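Local coordinates for anaerobically-induced outer membrane porin OprE (Pseudomonas aeruginosa, PDB 4FRX), which probably acts as an outer-membrane porin, a beta-barrel channel through which small solutes are thought to cross the membrane, at residues 127-132 with 211-216; 221-226 with 309-314; 244-249 with 322-327; 248-253 with 276-281. All coordinates share one frame; numbering follows the deposited sequence.

Contact 1 of 4, residues 127-132 with 211-216. With C8E ((hydroxyethyloxy)tri(ethyloxy)octane), chain C.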
# COMPACT_ATOMS: atom_id res chain seq x y z
N LYS A 127 -6.14 -2.67 4.09
CA LYS A 127 -4.74 -2.44 4.45
C LYS A 127 -4.19 -3.70 5.11
O LYS A 127 -3.99 -3.73 6.33
CB LYS A 127 -4.62 -1.23 5.39
CG LYS A 127 -5.15 0.08 4.80
CD LYS A 127 -4.90 1.26 5.72
CE LYS A 127 -3.41 1.43 5.99
NZ LYS A 127 -2.66 1.90 4.79
N LEU A 128 -3.93 -4.73 4.31
CA LEU A 128 -3.62 -6.07 4.80
C LEU A 128 -2.32 -6.54 4.20
O LEU A 128 -1.89 -6.01 3.19
CB LEU A 128 -4.71 -7.06 4.36
CG LEU A 128 -6.14 -6.76 4.80
CD1 LEU A 128 -7.08 -7.83 4.25
CD2 LEU A 128 -6.24 -6.66 6.31
N PRO A 129 -1.71 -7.56 4.80
CA PRO A 129 -0.43 -8.01 4.23
C PRO A 129 -0.51 -8.54 2.80
O PRO A 129 0.51 -8.52 2.12
CB PRO A 129 0.01 -9.11 5.19
CG PRO A 129 -0.56 -8.65 6.53
CD PRO A 129 -1.91 -8.07 6.18
N VAL A 130 -1.67 -9.00 2.34
CA VAL A 130 -1.78 -9.54 1.00
C VAL A 130 -2.48 -8.56 0.05
O VAL A 130 -2.60 -8.83 -1.14
CB VAL A 130 -2.53 -10.89 1.01
CG1 VAL A 130 -1.65 -11.96 1.65
CG2 VAL A 130 -3.82 -10.75 1.79
N VAL A 131 -2.93 -7.43 0.58
CA VAL A 131 -3.50 -6.36 -0.25
C VAL A 131 -3.67 -5.06 0.54
O VAL A 131 -4.36 -5.00 1.56
CB VAL A 131 -4.86 -6.78 -0.91
CG1 VAL A 131 -5.86 -7.30 0.13
CG2 VAL A 131 -5.46 -5.60 -1.73
N THR A 132 -3.00 -4.01 0.09
CA THR A 132 -3.26 -2.70 0.69
C THR A 132 -3.27 -1.65 -0.40
O THR A 132 -2.51 -1.72 -1.37
CB THR A 132 -2.29 -2.26 1.83
OG1 THR A 132 -1.55 -1.10 1.43
CG2 THR A 132 -1.37 -3.34 2.19
N GLN A 211 0.14 -13.17 12.86
CA GLN A 211 -0.70 -12.94 11.70
C GLN A 211 -0.54 -14.09 10.72
O GLN A 211 0.55 -14.63 10.58
CB GLN A 211 -0.24 -11.69 10.99
CG GLN A 211 -0.53 -10.37 11.70
CD GLN A 211 -0.01 -9.21 10.88
OE1 GLN A 211 1.19 -9.15 10.58
NE2 GLN A 211 -0.90 -8.31 10.49
N TYR A 212 -1.63 -14.45 10.06
CA TYR A 212 -1.57 -15.33 8.91
C TYR A 212 -2.53 -14.75 7.91
O TYR A 212 -3.68 -14.47 8.26
CB TYR A 212 -2.02 -16.77 9.22
CG TYR A 212 -2.28 -17.50 7.93
CD1 TYR A 212 -1.23 -17.98 7.16
CD2 TYR A 212 -3.58 -17.65 7.43
CE1 TYR A 212 -1.45 -18.61 5.96
CE2 TYR A 212 -3.81 -18.28 6.21
CZ TYR A 212 -2.74 -18.76 5.49
OH TYR A 212 -2.95 -19.39 4.28
N TYR A 213 -2.07 -14.58 6.67
CA TYR A 213 -2.93 -14.15 5.58
C TYR A 213 -2.71 -14.97 4.31
O TYR A 213 -1.63 -15.51 4.07
CB TYR A 213 -2.74 -12.65 5.28
CG TYR A 213 -3.37 -11.75 6.35
CD1 TYR A 213 -2.68 -11.42 7.51
CD2 TYR A 213 -4.65 -11.23 6.18
CE1 TYR A 213 -3.26 -10.62 8.50
CE2 TYR A 213 -5.23 -10.40 7.16
CZ TYR A 213 -4.53 -10.11 8.32
OH TYR A 213 -5.08 -9.30 9.31
N TYR A 214 -3.76 -15.02 3.49
CA TYR A 214 -3.75 -15.75 2.25
C TYR A 214 -4.30 -14.85 1.17
O TYR A 214 -5.29 -14.16 1.37
CB TYR A 214 -4.63 -16.99 2.38
CG TYR A 214 -4.82 -17.76 1.09
CD1 TYR A 214 -3.78 -18.51 0.55
CD2 TYR A 214 -6.03 -17.73 0.42
CE1 TYR A 214 -3.96 -19.22 -0.64
CE2 TYR A 214 -6.22 -18.43 -0.75
CZ TYR A 214 -5.18 -19.17 -1.28
OH TYR A 214 -5.39 -19.87 -2.45
N GLY A 215 -3.62 -14.83 0.03
CA GLY A 215 -4.10 -14.09 -1.12
C GLY A 215 -4.01 -14.91 -2.39
O GLY A 215 -3.04 -15.64 -2.59
N ASN A 216 -5.02 -14.79 -3.25
CA ASN A 216 -5.08 -15.55 -4.49
C ASN A 216 -5.61 -14.73 -5.66
O ASN A 216 -6.81 -14.53 -5.78
CB ASN A 216 -5.96 -16.80 -4.27
CG ASN A 216 -6.19 -17.60 -5.54
OD1 ASN A 216 -7.23 -18.25 -5.69
ND2 ASN A 216 -5.22 -17.58 -6.46
C1 C8E C . -7.82 -19.28 24.35
C2 C8E C . -8.09 -19.82 22.95
C3 C8E C . -7.60 -18.88 21.86
C4 C8E C . -6.23 -19.30 21.35
C5 C8E C . -6.31 -19.94 19.97
C6 C8E C . -4.91 -20.21 19.44
C7 C8E C . -4.74 -19.64 18.04
C8 C8E C . -3.32 -19.12 17.83
O9 C8E C . -3.05 -19.11 16.45
C10 C8E C . -3.18 -17.83 15.86
C11 C8E C . -2.54 -17.87 14.47
O12 C8E C . -2.82 -16.67 13.79
C13 C8E C . -1.64 -16.03 13.35
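Pro129 sits on the ring of Tyr213, and Val130 packs at the root of the same side chain. The proline CD lies over the centre of one ring face, 3.7 Å from the Tyr213 ring centroid and only 12° off the ring normal, a close CH-pi approach. The neighbouring CG drifts toward one rim, reaching Tyr213 CD1 at 3.6 Å. Tyr213 keeps CG anti to its carbonyl carbon (chi1 -73°), which swings the ring in from the strand to meet the turn.

Two aliphatic side chains pack alongside. The methyl CD2 of Leu128 comes within 4.0 Å of Tyr213 CE2, the two side chains crossing at about a right angle. Val130 straddles its target: CG1 is 3.9 Å from Tyr213 CB, and CG2 rests 3.7 Å from Tyr214 O. Val130 CB also approaches Gly215 CA, where the strand presents bare backbone.

Polar groups are satisfied without crossing the contact. A type I turn from Leu128 to Val131 brings the proline and valine forward, with Leu128 N bonded to Val131 O at 2.8 Å. Along the wall, on neighbouring strand 195-203, Asp201 OD1 accepts from both Tyr213 OH and Gln211 NE2.

No hydrogen bond spans the two segments, so the inward-folded turn is held against strand 208-217 by shape and apolar contact, while Asp201 steadies the tyrosine that receives it.

Contact 2 of 4, residues 221-226 with 309-314; sequences YKQHFL and DFPFLN. With C8E ((hydroxyethyloxy)tri(ethyloxy)octane), chain F.
The Tyr221 ring takes Pro311 on one face: Pro311 CB stands 4.1 Å from the ring centroid, near the ring normal and displaced toward the rim, in a CH-pi contact. The other flat pair is the Gln223 amide and the Phe310 ring, whose planes differ by 11°. NE2 of Gln223 approaches Phe310 CE1 to 3.5 Å, obliquely to that ring. These groups join a barrel strand, 221-234, to the long loop between strands 295-305 and 340-349, which folds against the barrel's inner side.

Gln223 is the polar centre. With CG anti to the backbone N (chi1 176°) and the chain extended beyond it, the amide reaches away from the strand as far as the loop backbone. NE2 donates to Pro311 O at 3.1 Å, with an N-H...O angle of 154° and the donor tilted from the carbonyl plane. The same NE2 is also bonded to Ser248 OG on the adjacent strand. Both amide hydrogens therefore have partners, and the orientation of the amide is fixed.

At the far end of the tyrosine, OH lies beside Leu313 CD2 and Phe312 CA, while Phe195 of another barrel strand touches both Tyr221 and Leu313. Phe310 meets Phe246 edge-to-face, extending the aromatic lining of the loop's seat.

Pro311 O is gripped twice in this buried place: besides Gln223 NE2, it accepts from a water at 2.8 Å, and that water's second hydrogen goes to Gln223 OE1 at 2.6 Å.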
# COMPACT_ATOMS: atom_id res chain seq x y z
N TYR A 221 -1.54 -16.08 -9.08
CA TYR A 221 -0.77 -16.54 -7.95
C TYR A 221 -1.58 -16.88 -6.71
O TYR A 221 -2.70 -16.41 -6.55
CB TYR A 221 0.33 -15.52 -7.59
CG TYR A 221 -0.15 -14.22 -6.96
CD1 TYR A 221 -0.39 -14.13 -5.59
CD2 TYR A 221 -0.33 -13.06 -7.73
CE1 TYR A 221 -0.82 -12.94 -5.00
CE2 TYR A 221 -0.77 -11.87 -7.14
CZ TYR A 221 -1.01 -11.81 -5.78
OH TYR A 221 -1.43 -10.62 -5.20
N LYS A 222 -1.00 -17.71 -5.86
CA LYS A 222 -1.45 -17.88 -4.49
C LYS A 222 -0.32 -17.47 -3.57
O LYS A 222 0.85 -17.74 -3.84
CB LYS A 222 -1.88 -19.32 -4.23
CG LYS A 222 -0.90 -20.35 -4.72
N GLN A 223 -0.66 -16.81 -2.47
CA GLN A 223 0.34 -16.24 -1.61
C GLN A 223 -0.06 -16.45 -0.17
O GLN A 223 -1.19 -16.14 0.20
CB GLN A 223 0.46 -14.76 -1.90
CG GLN A 223 1.41 -14.00 -1.00
CD GLN A 223 1.62 -12.60 -1.52
OE1 GLN A 223 0.88 -11.68 -1.17
NE2 GLN A 223 2.60 -12.44 -2.37
N HIS A 224 0.84 -17.03 0.61
CA HIS A 224 0.67 -17.17 2.06
C HIS A 224 1.63 -16.24 2.78
O HIS A 224 2.76 -16.04 2.33
CB HIS A 224 0.95 -18.60 2.50
CG HIS A 224 0.05 -19.61 1.86
ND1 HIS A 224 -1.10 -20.06 2.46
CD2 HIS A 224 0.14 -20.27 0.68
CE1 HIS A 224 -1.69 -20.94 1.68
NE2 HIS A 224 -0.96 -21.09 0.59
N PHE A 225 1.18 -15.68 3.90
CA PHE A 225 1.98 -14.77 4.71
C PHE A 225 1.87 -15.17 6.17
O PHE A 225 0.78 -15.44 6.66
CB PHE A 225 1.43 -13.36 4.56
CG PHE A 225 1.96 -12.38 5.58
CD1 PHE A 225 3.20 -11.79 5.41
CD2 PHE A 225 1.20 -12.02 6.70
CE1 PHE A 225 3.69 -10.87 6.33
CE2 PHE A 225 1.69 -11.11 7.62
CZ PHE A 225 2.93 -10.52 7.44
N LEU A 226 3.00 -15.20 6.87
CA LEU A 226 3.03 -15.28 8.33
C LEU A 226 3.74 -14.03 8.84
O LEU A 226 4.67 -13.53 8.19
CB LEU A 226 3.78 -16.53 8.80
CG LEU A 226 3.09 -17.86 8.49
CD1 LEU A 226 4.07 -19.03 8.67
CD2 LEU A 226 1.84 -18.05 9.33
N ASP A 309 9.81 -12.00 -9.28
CA ASP A 309 9.68 -10.88 -8.35
C ASP A 309 8.63 -11.22 -7.31
O ASP A 309 7.83 -12.15 -7.47
CB ASP A 309 9.23 -9.60 -9.07
CG ASP A 309 10.25 -9.09 -10.08
OD1 ASP A 309 11.37 -9.64 -10.22
OD2 ASP A 309 9.90 -8.09 -10.74
N PHE A 310 8.63 -10.47 -6.23
CA PHE A 310 7.57 -10.61 -5.26
C PHE A 310 6.26 -10.11 -5.87
O PHE A 310 6.21 -8.98 -6.34
CB PHE A 310 7.88 -9.75 -4.05
CG PHE A 310 6.78 -9.74 -3.03
CD1 PHE A 310 6.56 -10.84 -2.21
CD2 PHE A 310 5.97 -8.62 -2.88
CE1 PHE A 310 5.55 -10.83 -1.26
CE2 PHE A 310 4.96 -8.59 -1.94
CZ PHE A 310 4.75 -9.71 -1.12
N PRO A 311 5.20 -10.95 -5.89
CA PRO A 311 3.95 -10.52 -6.53
C PRO A 311 2.98 -9.77 -5.60
O PRO A 311 2.83 -10.10 -4.42
CB PRO A 311 3.32 -11.86 -6.97
CG PRO A 311 3.71 -12.80 -5.85
CD PRO A 311 5.14 -12.35 -5.45
N PHE A 312 2.32 -8.76 -6.17
CA PHE A 312 1.33 -7.95 -5.47
C PHE A 312 0.46 -7.24 -6.52
O PHE A 312 0.90 -7.03 -7.66
CB PHE A 312 1.99 -6.92 -4.54
CG PHE A 312 3.00 -6.04 -5.22
CD1 PHE A 312 4.29 -6.50 -5.45
CD2 PHE A 312 2.66 -4.77 -5.63
CE1 PHE A 312 5.24 -5.69 -6.08
CE2 PHE A 312 3.60 -3.94 -6.26
CZ PHE A 312 4.89 -4.41 -6.48
N LEU A 313 -0.75 -6.87 -6.13
CA LEU A 313 -1.71 -6.27 -7.07
C LEU A 313 -1.18 -4.94 -7.59
O LEU A 313 -0.82 -4.07 -6.82
CB LEU A 313 -3.06 -6.06 -6.39
CG LEU A 313 -3.74 -7.33 -5.87
CD1 LEU A 313 -5.12 -7.01 -5.33
CD2 LEU A 313 -3.78 -8.44 -6.94
N ASN A 314 -1.13 -4.80 -8.91
CA ASN A 314 -0.40 -3.68 -9.52
C ASN A 314 -0.86 -3.50 -10.95
O ASN A 314 -0.45 -4.25 -11.84
CB ASN A 314 1.10 -4.02 -9.50
CG ASN A 314 1.98 -2.86 -9.95
OD1 ASN A 314 1.49 -1.79 -10.30
ND2 ASN A 314 3.29 -3.08 -9.93
C3 C8E F . 2.18 -17.82 13.42
C4 C8E F . 3.54 -17.21 13.80
C5 C8E F . 4.12 -16.36 12.67
C6 C8E F . 5.60 -16.65 12.41
C7 C8E F . 6.46 -15.40 12.47
C8 C8E F . 6.78 -14.82 11.09
O9 C8E F . 8.08 -15.19 10.67
O18 C8E F . 12.25 -22.56 8.08
C19 C8E F . 13.31 -23.40 7.69
C20 C8E F . 14.17 -22.48 6.87
O21 C8E F . 15.43 -22.42 7.49
O HOH W 1 1.30 -9.30 -2.21

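Contact 3 of 4, residues 244-249 with 322-327; sequences RAFDSS and TAYLIT
The guanidinium of Arg244 lies flat on the ring of Tyr324, the planes only 2° apart and the centres 3.7 Å from each other, a stacked cation-pi pair. Ile326 covers the opposite face of the same group, its CG2 3.7 Å from Arg244 CZ, so the charged plane is sandwiched between an aromatic ring and a methyl. NH1 reaches back to the loop backbone, making a weak hydrogen bond to Tyr324 O at 3.0 Å (136° at the hydrogen). It has a second acceptor in a water 3.0 Å away, and this water passes a hydrogen on to Leu325 O at 2.8 Å.

Phe246, two residues along the strand, meets the other end of the tyrosine. Its CE2 is 3.4 Å from Tyr324 O, which sits at the phenylalanine ring's edge near its plane, while CZ faces Tyr324 CB. Leu325 CD2 packs beside CE2 of Phe246.

Several things set these groups in place. Extended from CG to NE, the arginine chain bridges the gap between strand and loop. A salt bridge from Arg244 NE to Asp242 OD1, on the same strand, together with the stack, restrains the rotation of the guanidinium and probably offsets its charge. Tyr324 is the centre of an inverse gamma turn, and Pro129 of another inward turn touches its side chain. Phe225 of the neighbouring strand also meets the ring of Phe246.

This is a loop folded inward against the wall of an outer-membrane beta-barrel, as in the OprD-family porins, where such loops narrow the channel.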
# COMPACT_ATOMS: atom_id res chain seq x y z
N ARG A 244 8.41 -11.23 8.95
CA ARG A 244 7.49 -11.49 7.85
C ARG A 244 8.04 -12.61 6.98
O ARG A 244 9.25 -12.70 6.75
CB ARG A 244 7.26 -10.24 7.00
CG ARG A 244 6.88 -9.00 7.78
CD ARG A 244 6.60 -7.81 6.87
NE ARG A 244 6.42 -6.59 7.65
CZ ARG A 244 6.15 -5.40 7.13
NH1 ARG A 244 6.02 -5.28 5.81
NH2 ARG A 244 6.01 -4.34 7.91
N ALA A 245 7.14 -13.46 6.51
CA ALA A 245 7.47 -14.58 5.65
C ALA A 245 6.34 -14.69 4.63
O ALA A 245 5.19 -14.80 5.03
CB ALA A 245 7.55 -15.84 6.48
N PHE A 246 6.67 -14.65 3.34
CA PHE A 246 5.68 -14.82 2.27
C PHE A 246 6.07 -16.02 1.42
O PHE A 246 7.24 -16.15 1.05
CB PHE A 246 5.66 -13.62 1.32
CG PHE A 246 4.97 -12.38 1.84
CD1 PHE A 246 3.61 -12.18 1.62
CD2 PHE A 246 5.70 -11.37 2.43
CE1 PHE A 246 2.98 -11.00 2.04
CE2 PHE A 246 5.08 -10.20 2.86
CZ PHE A 246 3.72 -10.01 2.65
N ASP A 247 5.13 -16.87 1.05
CA ASP A 247 5.41 -17.87 0.03
C ASP A 247 4.44 -17.60 -1.12
O ASP A 247 3.23 -17.65 -0.91
CB ASP A 247 5.18 -19.28 0.54
CG ASP A 247 5.48 -20.33 -0.51
OD1 ASP A 247 6.67 -20.64 -0.70
OD2 ASP A 247 4.54 -20.82 -1.16
N SER A 248 4.96 -17.33 -2.31
CA SER A 248 4.11 -17.04 -3.46
C SER A 248 4.36 -18.07 -4.56
O SER A 248 5.51 -18.32 -4.94
CB SER A 248 4.42 -15.66 -4.01
OG SER A 248 4.30 -14.64 -3.03
N SER A 249 3.29 -18.66 -5.07
CA SER A 249 3.44 -19.66 -6.12
C SER A 249 2.38 -19.46 -7.18
O SER A 249 1.46 -18.67 -6.99
CB SER A 249 3.33 -21.07 -5.53
OG SER A 249 2.10 -21.25 -4.86
N THR A 322 1.10 -1.06 -3.67
CA THR A 322 1.83 -1.19 -2.41
C THR A 322 2.11 -2.66 -2.11
O THR A 322 1.19 -3.47 -2.12
CB THR A 322 1.04 -0.57 -1.25
OG1 THR A 322 0.97 0.85 -1.43
CG2 THR A 322 1.73 -0.86 0.09
N ALA A 323 3.38 -2.99 -1.89
CA ALA A 323 3.74 -4.34 -1.43
C ALA A 323 3.93 -4.27 0.09
O ALA A 323 4.49 -3.29 0.60
CB ALA A 323 5.01 -4.84 -2.11
N TYR A 324 3.48 -5.29 0.80
CA TYR A 324 3.67 -5.30 2.26
C TYR A 324 5.06 -5.83 2.63
O TYR A 324 5.22 -6.83 3.34
CB TYR A 324 2.55 -6.08 2.97
CG TYR A 324 2.58 -5.88 4.47
CD1 TYR A 324 2.42 -4.60 5.03
CD2 TYR A 324 2.82 -6.95 5.35
CE1 TYR A 324 2.47 -4.40 6.40
CE2 TYR A 324 2.86 -6.75 6.73
CZ TYR A 324 2.68 -5.48 7.24
OH TYR A 324 2.72 -5.27 8.61
N LEU A 325 6.08 -5.14 2.12
CA LEU A 325 7.47 -5.45 2.37
C LEU A 325 8.09 -4.29 3.17
O LEU A 325 7.74 -3.12 2.95
CB LEU A 325 8.23 -5.60 1.04
CG LEU A 325 7.78 -6.71 0.07
CD1 LEU A 325 8.54 -6.66 -1.27
CD2 LEU A 325 7.91 -8.11 0.70
N ILE A 326 9.04 -4.61 4.04
CA ILE A 326 9.76 -3.58 4.79
C ILE A 326 10.58 -2.66 3.90
O ILE A 326 11.09 -1.61 4.36
CB ILE A 326 10.66 -4.17 5.92
CG1 ILE A 326 11.72 -5.11 5.36
CG2 ILE A 326 9.79 -4.85 6.98
CD1 ILE A 326 12.76 -5.55 6.42
N THR A 327 10.68 -3.03 2.63
CA THR A 327 11.44 -2.28 1.64
C THR A 327 10.54 -1.48 0.68
O THR A 327 11.03 -0.90 -0.28
CB THR A 327 12.32 -3.22 0.80
OG1 THR A 327 11.49 -4.19 0.13
CG2 THR A 327 13.34 -3.95 1.68
O HOH W 2 5.53 -2.62 4.58

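Contact 4 of 4, residues 248-253 with 276-281; sequences SSSDGK and KGEVDN
Ser248 and Asn281 form an antiparallel hydrogen-bonded pair through their backbones. Ser248 N donates to Asn281 O at 2.8 Å, nearly in line with the carbonyl, and Asn281 N returns a bond to Ser248 O at 3.1 Å, almost straight at the hydrogen (176°).

Water takes over where direct pairing fails. Ser250 N stands 3.5 Å from Val279 O, and a water beside the pair bridges them, accepting from the amide at 3.1 Å and donating to the carbonyl at 2.6 Å. A second water donates to Asn281 O and is also hydrogen-bonded to Ser248 OG, whose other partner is Gln223 NE2 on the preceding strand.

Among side chains, Ser250 OG donates at 2.7 Å to Glu278 OE2, which accepts through its anti lone pair. The glutamate reaches it with an extended chain, CG anti to the backbone N (chi1 -165°), and its other oxygen has a long, weak ion pair with Arg260.

Val279 fills in against the backbone: CG1 lies 3.8 Å from Ser249 O and 4.0 Å from Ser248 CB, and Tyr221 touches it too.

Together these bonds belong where antiparallel neighbours 237-250 and 280-292 part and the barrel wall gives way to a long connecting loop.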
# COMPACT_ATOMS: atom_id res chain seq x y z
N SER A 248 4.96 -17.33 -2.31
CA SER A 248 4.11 -17.04 -3.46
C SER A 248 4.36 -18.07 -4.56
O SER A 248 5.51 -18.32 -4.94
CB SER A 248 4.42 -15.66 -4.01
OG SER A 248 4.30 -14.64 -3.03
N SER A 249 3.29 -18.66 -5.07
CA SER A 249 3.44 -19.66 -6.12
C SER A 249 2.38 -19.46 -7.18
O SER A 249 1.46 -18.67 -6.99
CB SER A 249 3.33 -21.07 -5.53
OG SER A 249 2.10 -21.25 -4.86
N SER A 250 2.51 -20.18 -8.29
CA SER A 250 1.61 -19.99 -9.42
C SER A 250 0.20 -20.54 -9.20
O SER A 250 0.00 -21.47 -8.42
CB SER A 250 2.20 -20.62 -10.68
OG SER A 250 2.39 -22.02 -10.50
N ASP A 251 -0.76 -19.94 -9.89
CA ASP A 251 -2.15 -20.38 -9.85
C ASP A 251 -2.68 -20.36 -11.27
O ASP A 251 -2.34 -19.46 -12.04
CB ASP A 251 -2.99 -19.45 -8.97
CG ASP A 251 -4.47 -19.82 -8.99
OD1 ASP A 251 -4.88 -20.68 -8.17
OD2 ASP A 251 -5.24 -19.28 -9.81
N GLY A 252 -3.49 -21.35 -11.62
CA GLY A 252 -4.16 -21.35 -12.92
C GLY A 252 -3.25 -21.18 -14.12
O GLY A 252 -2.27 -21.90 -14.26
N LYS A 253 -3.56 -20.20 -14.96
CA LYS A 253 -2.85 -19.99 -16.23
C LYS A 253 -1.35 -19.77 -16.06
O LYS A 253 -0.54 -20.31 -16.82
CB LYS A 253 -3.48 -18.83 -17.00
CG LYS A 253 -4.91 -19.13 -17.46
CD LYS A 253 -5.45 -18.02 -18.34
CE LYS A 253 -6.85 -18.34 -18.87
NZ LYS A 253 -6.89 -19.68 -19.53
N LYS A 276 10.15 -12.80 -17.89
CA LYS A 276 8.74 -13.01 -17.55
C LYS A 276 8.50 -14.51 -17.44
O LYS A 276 9.06 -15.28 -18.22
CB LYS A 276 7.82 -12.40 -18.63
CG LYS A 276 7.81 -10.89 -18.65
CD LYS A 276 6.89 -10.35 -19.73
CE LYS A 276 6.81 -8.83 -19.68
NZ LYS A 276 8.17 -8.21 -19.66
N GLY A 277 7.68 -14.92 -16.48
CA GLY A 277 7.44 -16.35 -16.32
C GLY A 277 6.57 -16.71 -15.13
O GLY A 277 5.67 -15.96 -14.76
N GLU A 278 6.84 -17.86 -14.54
CA GLU A 278 5.97 -18.42 -13.52
C GLU A 278 6.21 -17.70 -12.20
O GLU A 278 7.34 -17.38 -11.88
CB GLU A 278 6.28 -19.90 -13.33
CG GLU A 278 5.21 -20.64 -12.56
CD GLU A 278 5.47 -22.13 -12.45
OE1 GLU A 278 6.57 -22.59 -12.84
OE2 GLU A 278 4.56 -22.83 -11.96
N VAL A 279 5.14 -17.43 -11.44
CA VAL A 279 5.32 -16.91 -10.08
C VAL A 279 6.04 -17.99 -9.25
O VAL A 279 5.70 -19.16 -9.34
CB VAL A 279 3.98 -16.51 -9.41
CG1 VAL A 279 4.18 -16.21 -7.94
CG2 VAL A 279 3.37 -15.31 -10.12
N ASP A 280 7.02 -17.56 -8.45
CA ASP A 280 7.93 -18.45 -7.73
C ASP A 280 8.80 -17.55 -6.87
O ASP A 280 9.92 -17.22 -7.24
CB ASP A 280 8.80 -19.23 -8.73
CG ASP A 280 9.92 -20.03 -8.05
OD1 ASP A 280 9.67 -20.62 -6.99
OD2 ASP A 280 11.06 -20.05 -8.59
N ASN A 281 8.29 -17.15 -5.71
CA ASN A 281 9.00 -16.23 -4.83
C ASN A 281 8.78 -16.55 -3.35
O ASN A 281 7.66 -16.83 -2.91
CB ASN A 281 8.58 -14.78 -5.13
CG ASN A 281 9.34 -13.75 -4.30
OD1 ASN A 281 10.34 -13.19 -4.75
ND2 ASN A 281 8.87 -13.49 -3.09
O HOH W 3 6.70 -14.39 -1.72
O HOH W 4 5.32 -21.57 -8.39

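Contacts 1, 2 and 3 cluster inside the barrel, where inward-folded segments rest on three successive wall strands, 208-217, 221-234 and 237-250. Contacts 2 and 3 are buried and draw on the same loop between strands 295-305 and 340-349; contact 1 is partly buried and brings in a separate turn, whose Pro129 O packs on Tyr324 and Phe246. Contact 4, also partly buried, lies farther from the chain's centre and joins wall strands to each other. Chemistry follows place: apolar in contact 1, amide and water in contact 2, stacked charge in contact 3, backbone pairing in contact 4. Contacts 3 and 4 share strand 237-250, which is also the neighbour of the strand used by contact 2.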